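Local coordinates for protein VP1 (Merkel cell polyomavirus, PDB 4FMH) that forms the pentameric, jelly-roll building blocks of the icosahedral viral capsid and binds sialylated oligosaccharides at a site required for infection, at residues Asn131-Ala136 against Thr224-Ser229; Ile164-Glu167 against Lys173-Pro176; Val75-Leu80 against Gln90-Ile95; Asp114-His119 against Ala123-Ser128. One frame throughout, in Å; residues are numbered along the deposited sequence.

Contact 1. Residues Asn131-Ala136 against Thr224-Ser229; sequences NYHMFA and TVLQFS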
# COMPACT_ATOMS: atom_id res chain seq x y z
N ASN B 131 10.39 12.28 1.07
CA ASN B 131 10.61 12.00 -0.35
C ASN B 131 9.80 12.93 -1.24
O ASN B 131 8.67 13.29 -0.91
CB ASN B 131 10.25 10.55 -0.71
CG ASN B 131 11.42 9.59 -0.51
OD1 ASN B 131 11.98 9.08 -1.49
ND2 ASN B 131 11.78 9.35 0.74
N TYR B 132 10.40 13.32 -2.36
CA TYR B 132 9.69 14.05 -3.39
C TYR B 132 10.22 13.58 -4.73
O TYR B 132 11.42 13.67 -5.00
CB TYR B 132 9.90 15.56 -3.24
CG TYR B 132 9.14 16.42 -4.23
CD1 TYR B 132 7.77 16.68 -4.06
CD2 TYR B 132 9.78 16.97 -5.34
CE1 TYR B 132 7.06 17.47 -4.97
CE2 TYR B 132 9.08 17.75 -6.26
CZ TYR B 132 7.73 18.00 -6.07
OH TYR B 132 7.05 18.78 -6.98
N HIS B 133 9.31 13.06 -5.56
CA HIS B 133 9.69 12.51 -6.85
C HIS B 133 8.77 12.99 -7.94
O HIS B 133 7.55 12.88 -7.83
CB HIS B 133 9.70 10.98 -6.81
CG HIS B 133 10.64 10.44 -5.79
ND1 HIS B 133 12.00 10.33 -6.01
CD2 HIS B 133 10.43 10.03 -4.52
CE1 HIS B 133 12.58 9.85 -4.92
NE2 HIS B 133 11.65 9.66 -4.00
N MET B 134 9.36 13.53 -9.00
CA MET B 134 8.60 14.00 -10.14
C MET B 134 9.48 13.99 -11.39
O MET B 134 10.70 14.13 -11.30
CB MET B 134 8.03 15.41 -9.89
CG MET B 134 9.01 16.58 -10.03
SD MET B 134 9.19 17.26 -11.70
CE MET B 134 7.57 17.95 -11.99
N PHE B 135 8.85 13.81 -12.54
CA PHE B 135 9.51 14.03 -13.82
C PHE B 135 8.49 14.61 -14.78
O PHE B 135 7.27 14.41 -14.60
CB PHE B 135 10.19 12.76 -14.36
CG PHE B 135 9.23 11.72 -14.90
CD1 PHE B 135 8.63 10.79 -14.06
CD2 PHE B 135 8.94 11.68 -16.27
CE1 PHE B 135 7.75 9.83 -14.57
CE2 PHE B 135 8.07 10.72 -16.78
CZ PHE B 135 7.48 9.80 -15.94
N ALA B 136 8.98 15.34 -15.77
CA ALA B 136 8.15 15.97 -16.78
C ALA B 136 8.84 15.91 -18.12
O ALA B 136 10.07 16.07 -18.21
CB ALA B 136 7.86 17.41 -16.40
N THR B 224 12.07 4.97 2.72
CA THR B 224 12.20 5.29 1.32
C THR B 224 11.97 4.00 0.56
O THR B 224 12.70 3.02 0.75
CB THR B 224 13.57 5.90 1.01
OG1 THR B 224 13.67 7.17 1.66
CG2 THR B 224 13.78 6.08 -0.52
N VAL B 225 10.94 4.01 -0.28
CA VAL B 225 10.50 2.82 -1.01
C VAL B 225 10.49 3.17 -2.49
O VAL B 225 9.67 3.96 -2.95
CB VAL B 225 9.09 2.38 -0.55
CG1 VAL B 225 8.56 1.22 -1.40
CG2 VAL B 225 9.08 2.00 0.94
N LEU B 226 11.45 2.60 -3.23
CA LEU B 226 11.62 2.92 -4.65
C LEU B 226 11.77 1.64 -5.47
O LEU B 226 12.30 0.64 -4.98
CB LEU B 226 12.84 3.83 -4.85
CG LEU B 226 12.79 5.20 -4.13
CD1 LEU B 226 14.15 5.89 -4.18
CD2 LEU B 226 11.69 6.09 -4.71
N GLN B 227 11.29 1.69 -6.71
CA GLN B 227 11.47 0.58 -7.65
C GLN B 227 12.29 1.02 -8.84
O GLN B 227 12.39 2.21 -9.15
CB GLN B 227 10.12 0.03 -8.14
CG GLN B 227 9.23 -0.57 -7.04
CD GLN B 227 8.38 0.48 -6.37
OE1 GLN B 227 7.96 1.44 -7.01
NE2 GLN B 227 8.12 0.31 -5.07
N PHE B 228 12.89 0.04 -9.51
CA PHE B 228 13.63 0.27 -10.75
C PHE B 228 13.50 -0.96 -11.64
O PHE B 228 13.53 -2.09 -11.15
CB PHE B 228 15.10 0.59 -10.47
CG PHE B 228 15.79 -0.38 -9.52
CD1 PHE B 228 15.62 -0.27 -8.13
CD2 PHE B 228 16.63 -1.38 -10.01
CE1 PHE B 228 16.25 -1.16 -7.26
CE2 PHE B 228 17.26 -2.27 -9.15
CZ PHE B 228 17.07 -2.16 -7.76
N SER B 229 13.32 -0.74 -12.94
CA SER B 229 13.23 -1.82 -13.91
C SER B 229 13.35 -1.20 -15.29
O SER B 229 12.77 -0.14 -15.54
CB SER B 229 11.89 -2.54 -13.83
OG SER B 229 11.77 -3.52 -14.85
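Two flat groups carry this contact: the imidazole of H133 and the amide of N131. Over one face of the H133 ring sits CD2 of L226, a CH-pi contact with that methyl carbon 4.0 Å from the ring centroid and 27° off the normal. At the edge of the same ring, in its plane, lies OD1 of N131. H133 NE2 donates to N131 OD1 over 2.6 Å, reaching a lone pair in the carbonyl plane. With H133 ND1 bonded to D257 OD1 as well, both ring nitrogens are engaged and the imidazole is probably held in its rotation, one face turned to L226. The amide's other arm points across the gap: N131 ND2 gives a nearly straight bond of 3.0 Å to OG1 of T224, which lies close to the amide plane, and also bonds to G129 O. In the jelly-roll fold of VP1 these strands are not ladder neighbours; their side chains meet while strand 131-138 pairs with 210-217 and 250-263, and 225-229 extends an antiparallel sheet of a second subunit. T224 CG2 packs 3.6 Å from N131 OD1, and T224 OG1 bonds to V259 O of strand 250-263.

Contact 2. Residues Ile164-Glu167 against Lys173-Pro176; sequences ITIE and KMTP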
# COMPACT_ATOMS: atom_id res chain seq x y z
N ILE B 164 15.52 31.61 -8.16
CA ILE B 164 14.32 32.34 -8.56
C ILE B 164 13.15 31.91 -7.68
O ILE B 164 12.79 30.74 -7.64
CB ILE B 164 14.00 32.12 -10.06
CG1 ILE B 164 15.10 32.75 -10.92
CG2 ILE B 164 12.63 32.73 -10.41
CD1 ILE B 164 15.31 32.05 -12.23
N THR B 165 12.56 32.88 -6.98
CA THR B 165 11.41 32.61 -6.11
C THR B 165 10.27 33.58 -6.43
O THR B 165 10.35 34.33 -7.41
CB THR B 165 11.79 32.65 -4.61
OG1 THR B 165 12.25 33.96 -4.26
CG2 THR B 165 12.89 31.63 -4.28
N ILE B 166 9.21 33.55 -5.63
CA ILE B 166 8.01 34.34 -5.90
C ILE B 166 8.29 35.84 -5.92
O ILE B 166 7.81 36.56 -6.81
CB ILE B 166 6.84 33.99 -4.93
CG1 ILE B 166 6.43 32.51 -5.11
CG2 ILE B 166 5.64 34.91 -5.17
CD1 ILE B 166 5.24 32.07 -4.23
N GLU B 167 9.07 36.32 -4.96
CA GLU B 167 9.46 37.74 -4.93
C GLU B 167 10.15 38.15 -6.25
O GLU B 167 9.92 39.26 -6.74
CB GLU B 167 10.36 38.04 -3.72
CG GLU B 167 10.70 39.53 -3.55
CD GLU B 167 11.28 39.89 -2.19
OE1 GLU B 167 11.29 39.03 -1.27
OE2 GLU B 167 11.73 41.04 -2.03
N LYS B 173 7.74 41.96 -2.39
CA LYS B 173 7.65 40.95 -1.33
C LYS B 173 6.37 40.12 -1.40
O LYS B 173 5.32 40.62 -1.83
CB LYS B 173 7.76 41.61 0.04
CG LYS B 173 9.09 42.29 0.31
CD LYS B 173 9.07 43.07 1.61
CE LYS B 173 10.18 44.11 1.65
NZ LYS B 173 10.21 44.86 2.94
N MET B 174 6.45 38.86 -0.99
CA MET B 174 5.27 38.01 -0.86
C MET B 174 4.29 38.58 0.18
O MET B 174 4.70 39.33 1.08
CB MET B 174 5.66 36.59 -0.44
CG MET B 174 6.39 35.78 -1.50
SD MET B 174 6.58 34.08 -0.93
CE MET B 174 8.03 34.19 0.12
N THR B 175 3.02 38.23 0.03
CA THR B 175 1.97 38.57 0.98
C THR B 175 1.30 37.25 1.43
O THR B 175 1.58 36.20 0.85
CB THR B 175 0.92 39.54 0.37
OG1 THR B 175 0.31 38.92 -0.77
CG2 THR B 175 1.54 40.90 -0.02
N PRO B 176 0.42 37.30 2.45
CA PRO B 176 -0.18 36.03 2.91
C PRO B 176 -0.84 35.18 1.82
O PRO B 176 -0.90 33.96 1.95
CB PRO B 176 -1.21 36.49 3.94
CG PRO B 176 -0.60 37.74 4.52
CD PRO B 176 0.03 38.42 3.33
O HOH W 1 8.88 37.95 -0.41
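I166 and M174 meet at about a right angle, whereas E167 and K173 run side by side and point the same way; these two orientations divide the contact into an apolar half and a polar one. In the first, the methyl CG2 of I166 rests 3.8 Å from CG of M174. The first torsion of I166 places CG2 anti to the backbone N and CG1 beside that N. M174 CG consequently faces CB and CG2, while the sulfur of M174, farther out, lies 4.1 Å from I166 CD1, at the end of the other branch. The methionine chain runs straight to its sulfur and then bends (chi3 -82°). V148, from another loop, also packs against this side chain.

In the polar half the glutamate is extended, and its carboxylate comes alongside the start of the lysine chain. OE2 of E167 approaches the aliphatic CG of K173 to 3.7 Å, but the ammonium is carried onward, leaving E167 OE2 and K173 NZ 6.5 Å apart. Any attraction between the charges is therefore probably long-range, not a salt bridge. The polar link is made through a water: it donates to E167 OE1 at 2.8 Å and accepts from the backbone N of M174 at 2.7 Å, joining the carboxylate to the following loop.

T165 occupies the N-cap position, though its side chain makes no capping bond. The chain folds back on the N-terminal turn of the short helix 166-170, in the long connection between strands 142-146 and 186-189 that projects from the VP1 jelly roll.

Contact 3. Residues Val75-Leu80 against Gln90-Ile95; sequences VSLPML and QMWEAI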
# COMPACT_ATOMS: atom_id res chain seq x y z
N VAL B 75 16.98 19.51 -24.74
CA VAL B 75 17.71 18.70 -25.72
C VAL B 75 17.41 19.21 -27.12
O VAL B 75 16.24 19.34 -27.51
CB VAL B 75 17.35 17.19 -25.62
CG1 VAL B 75 18.24 16.36 -26.54
CG2 VAL B 75 17.44 16.70 -24.17
N SER B 76 18.48 19.54 -27.85
CA SER B 76 18.39 19.93 -29.26
C SER B 76 18.11 18.71 -30.13
O SER B 76 18.81 17.70 -30.04
CB SER B 76 19.67 20.63 -29.71
OG SER B 76 19.75 21.92 -29.12
N LEU B 77 17.08 18.82 -30.96
CA LEU B 77 16.62 17.73 -31.81
C LEU B 77 16.98 17.99 -33.27
O LEU B 77 17.17 19.14 -33.66
CB LEU B 77 15.11 17.56 -31.66
CG LEU B 77 14.56 17.20 -30.27
CD1 LEU B 77 13.07 17.47 -30.23
CD2 LEU B 77 14.85 15.75 -29.93
N PRO B 78 17.06 16.92 -34.09
CA PRO B 78 17.37 17.09 -35.52
C PRO B 78 16.40 18.06 -36.20
O PRO B 78 15.18 17.91 -36.05
CB PRO B 78 17.21 15.69 -36.10
CG PRO B 78 17.39 14.77 -34.95
CD PRO B 78 16.86 15.50 -33.75
N MET B 79 16.94 19.04 -36.91
CA MET B 79 16.14 20.01 -37.65
C MET B 79 15.33 19.29 -38.73
O MET B 79 15.85 18.41 -39.44
CB MET B 79 17.03 21.09 -38.27
CG MET B 79 16.28 22.30 -38.79
SD MET B 79 17.17 23.16 -40.11
CE MET B 79 16.88 22.07 -41.51
N LEU B 80 14.06 19.66 -38.87
CA LEU B 80 13.13 18.93 -39.72
C LEU B 80 12.74 19.64 -41.02
O LEU B 80 12.46 18.99 -42.03
CB LEU B 80 11.86 18.56 -38.94
CG LEU B 80 12.04 17.49 -37.85
CD1 LEU B 80 10.72 17.21 -37.15
CD2 LEU B 80 12.62 16.22 -38.43
N GLN B 90 6.87 19.95 -40.06
CA GLN B 90 7.10 18.76 -39.26
C GLN B 90 7.65 19.14 -37.89
O GLN B 90 8.53 20.00 -37.79
CB GLN B 90 8.06 17.80 -39.96
CG GLN B 90 7.52 17.20 -41.25
CD GLN B 90 8.36 16.03 -41.76
OE1 GLN B 90 9.45 15.77 -41.25
NE2 GLN B 90 7.85 15.33 -42.75
N MET B 91 7.14 18.48 -36.86
CA MET B 91 7.61 18.68 -35.49
C MET B 91 7.89 17.32 -34.86
O MET B 91 7.22 16.34 -35.19
CB MET B 91 6.55 19.39 -34.65
CG MET B 91 6.39 20.87 -34.94
SD MET B 91 5.15 21.63 -33.86
CE MET B 91 6.13 21.97 -32.41
N TRP B 92 8.86 17.28 -33.95
CA TRP B 92 9.08 16.08 -33.15
C TRP B 92 8.00 15.97 -32.08
O TRP B 92 7.70 16.94 -31.37
CB TRP B 92 10.47 16.10 -32.51
CG TRP B 92 11.58 15.85 -33.50
CD1 TRP B 92 12.50 16.75 -33.94
CD2 TRP B 92 11.88 14.61 -34.15
NE1 TRP B 92 13.36 16.15 -34.83
CE2 TRP B 92 13.00 14.84 -34.98
CE3 TRP B 92 11.31 13.33 -34.13
CZ2 TRP B 92 13.57 13.83 -35.78
CZ3 TRP B 92 11.86 12.33 -34.92
CH2 TRP B 92 12.98 12.59 -35.73
N GLU B 93 7.41 14.78 -31.99
CA GLU B 93 6.35 14.50 -31.03
C GLU B 93 6.83 13.40 -30.08
O GLU B 93 7.13 12.30 -30.52
CB GLU B 93 5.09 14.04 -31.77
CG GLU B 93 3.92 13.61 -30.89
CD GLU B 93 2.83 12.89 -31.67
OE1 GLU B 93 3.01 12.62 -32.89
OE2 GLU B 93 1.79 12.58 -31.06
N ALA B 94 6.91 13.72 -28.78
CA ALA B 94 7.33 12.74 -27.77
C ALA B 94 6.19 11.78 -27.48
O ALA B 94 5.11 12.20 -27.08
CB ALA B 94 7.78 13.45 -26.49
N ILE B 95 6.43 10.48 -27.67
CA ILE B 95 5.34 9.51 -27.55
C ILE B 95 5.44 8.57 -26.34
O ILE B 95 4.43 8.09 -25.83
CB ILE B 95 5.09 8.71 -28.86
CG1 ILE B 95 6.26 7.76 -29.17
CG2 ILE B 95 4.81 9.69 -30.02
CD1 ILE B 95 6.02 6.89 -30.41
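The first torsions of W92 (chi1 -73°) and L80 each set CG anti to the carbonyl carbon, sending the indole and the leucine branches toward one another across the contact. The second torsion of W92, 110°, then turns the ring so that its N-H looks at the backbone of P78. W92 NE1 donates to P78 O over 2.8 Å at 161°; the oxygen lies nearly in the indole plane and accepts the N-H on a lone pair.

L80 covers one indole face. Its CD1 stands 3.7 Å from the centroid of the five-membered ring of W92, close to the normal, in a CH-pi contact, while the sister methyl CD2 reaches W92 CZ2 on the benzene side at 3.7 Å. L77 approaches obliquely, with CB 3.6 Å from W92 CD1, and the P78 side chain comes across that of W92 at about a right angle, P78 CG lying 4.0 Å from W92 CZ2. L80 also touches the backbone of strand 89-101, CD1 coming 3.6 Å from Q90 O, a carbonyl that accepts a bond from the side chain of N81.

The contact joins the loop leaving strand 71-76 to strand 89-101 of the jelly roll, with T22 of strand 11-28 also packing on W92. Chemically, the indole N-H, buried with its ring, is satisfied by the P78 carbonyl, and that directional bond probably fixes the ring's rotation while L80 holds its face by dispersion.

Contact 4. Residues Asp114-His119 against Ala123-Ser128; sequences DMKRVH and AGIPVS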
# COMPACT_ATOMS: atom_id res chain seq x y z
N ASP B 114 29.88 9.30 9.92
CA ASP B 114 29.26 10.21 10.87
C ASP B 114 27.75 10.01 10.95
O ASP B 114 27.01 10.95 11.23
CB ASP B 114 29.58 11.67 10.50
CG ASP B 114 29.42 12.63 11.67
OD1 ASP B 114 29.55 12.20 12.83
OD2 ASP B 114 29.18 13.82 11.41
N MET B 115 27.30 8.78 10.73
CA MET B 115 25.87 8.47 10.75
C MET B 115 25.36 8.32 12.17
O MET B 115 25.98 7.62 12.98
CB MET B 115 25.60 7.17 9.99
CG MET B 115 24.36 7.20 9.10
SD MET B 115 24.36 5.80 7.96
CE MET B 115 23.41 6.48 6.59
N LYS B 116 24.24 8.97 12.48
CA LYS B 116 23.55 8.73 13.75
C LYS B 116 23.11 7.27 13.81
O LYS B 116 22.59 6.72 12.83
CB LYS B 116 22.34 9.66 13.90
CG LYS B 116 21.57 9.51 15.21
CD LYS B 116 20.56 10.63 15.40
CE LYS B 116 19.73 10.44 16.66
NZ LYS B 116 20.55 10.51 17.92
N ARG B 117 23.32 6.63 14.96
CA ARG B 117 22.95 5.22 15.14
C ARG B 117 21.47 5.09 15.49
O ARG B 117 20.87 6.00 16.08
CB ARG B 117 23.80 4.58 16.24
CG ARG B 117 25.29 4.49 15.94
CD ARG B 117 26.01 3.92 17.14
NE ARG B 117 27.47 3.95 17.05
CZ ARG B 117 28.24 2.88 16.81
NH1 ARG B 117 27.69 1.69 16.59
NH2 ARG B 117 29.56 3.01 16.78
N VAL B 118 20.88 3.95 15.14
CA VAL B 118 19.49 3.67 15.53
C VAL B 118 19.38 3.46 17.05
O VAL B 118 18.37 3.82 17.65
CB VAL B 118 18.89 2.47 14.74
CG1 VAL B 118 19.11 2.65 13.25
CG2 VAL B 118 19.45 1.15 15.22
N HIS B 119 20.43 2.89 17.64
CA HIS B 119 20.56 2.74 19.10
C HIS B 119 22.04 2.49 19.41
O HIS B 119 22.85 2.36 18.49
CB HIS B 119 19.67 1.61 19.67
CG HIS B 119 19.85 0.28 19.00
ND1 HIS B 119 18.79 -0.41 18.44
CD2 HIS B 119 20.94 -0.49 18.81
CE1 HIS B 119 19.23 -1.55 17.94
NE2 HIS B 119 20.53 -1.62 18.15
N ALA B 123 23.67 0.00 13.82
CA ALA B 123 23.96 0.58 12.51
C ALA B 123 23.43 2.01 12.42
O ALA B 123 22.66 2.44 13.28
CB ALA B 123 23.33 -0.29 11.41
N GLY B 124 23.84 2.73 11.38
CA GLY B 124 23.32 4.07 11.12
C GLY B 124 21.86 4.04 10.74
O GLY B 124 21.37 3.04 10.19
N ILE B 125 21.14 5.12 11.05
CA ILE B 125 19.79 5.31 10.53
C ILE B 125 19.91 5.49 9.02
O ILE B 125 20.59 6.41 8.56
CB ILE B 125 19.09 6.56 11.15
CG1 ILE B 125 18.98 6.42 12.68
CG2 ILE B 125 17.70 6.77 10.51
CD1 ILE B 125 18.69 7.71 13.41
N PRO B 126 19.28 4.59 8.24
CA PRO B 126 19.38 4.69 6.79
C PRO B 126 18.70 5.95 6.26
O PRO B 126 17.82 6.50 6.92
CB PRO B 126 18.65 3.44 6.28
CG PRO B 126 17.82 2.97 7.40
CD PRO B 126 18.42 3.46 8.67
N VAL B 127 19.14 6.39 5.09
CA VAL B 127 18.49 7.49 4.37
C VAL B 127 16.98 7.22 4.29
O VAL B 127 16.54 6.22 3.70
CB VAL B 127 19.14 7.72 2.98
CG1 VAL B 127 18.41 8.80 2.22
CG2 VAL B 127 20.63 8.10 3.15
N SER B 128 16.19 8.12 4.85
CA SER B 128 14.75 7.92 5.01
C SER B 128 14.08 9.24 5.37
O SER B 128 14.74 10.24 5.64
CB SER B 128 14.47 6.87 6.10
OG SER B 128 15.14 7.20 7.30
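R117 and G124 face each other in a single beta bridge, their CA atoms 4.2 Å apart, held by backbone hydrogen bonds between the residues on either side. I125 N donates to K116 O over 2.8 Å, and V118 N to A123 O over 3.0 Å. The same two carbonyls receive weaker CA-H...O contacts: G124 CA lies 3.2 Å from K116 O, and R117 CA 3.4 Å from A123 O.

Sulfur and methyl contacts form a second group. The extended chain of M115 passes over the glycine, its SD directly against G124 CA at 3.7 Å, and ends with M115 CE 3.4 Å from I125 O.

Apolar contacts gather about I125. Its CD1 packs 3.8 Å from CG of K116, alongside the lysine chain, and also rests against the carbonyl oxygen of R117.

The polar ends lead to a neighbour: R117 NH1 bonds to Q53, and H119 NE2 to G267 O, both of a second subunit. This is a tight hairpin-like return within the long loop between strands 89-101 and 131-138, one of the surface loops that carry the VP1 receptor site; D114, at its start, belongs to the glycan pocket and touches the bound sialic acid.

How the contacts relate
Along the chain the order is contact 3, contact 4, then contact 1, with contact 2 nested inside the long loop that contact 1 closes. Contacts 1 and 3 reach the same antiparallel sheet through the successive strands 131-138 and 89-101, their centres 27 Å apart. Contact 4 lies in the loop between those strands and touches contact 1, where T224 OG1 packs 3.6 Å from S128 CA; both also meet the second subunit. Contacts 3 and 4 are the most distant pair, with centres 47 Å apart on opposite sides of the chain's centre. The jelly roll thus spans from the W92 cluster to the glycan-binding loops, while contact 2 sits on a separate excursion, 29 Å from contact 1 between centres.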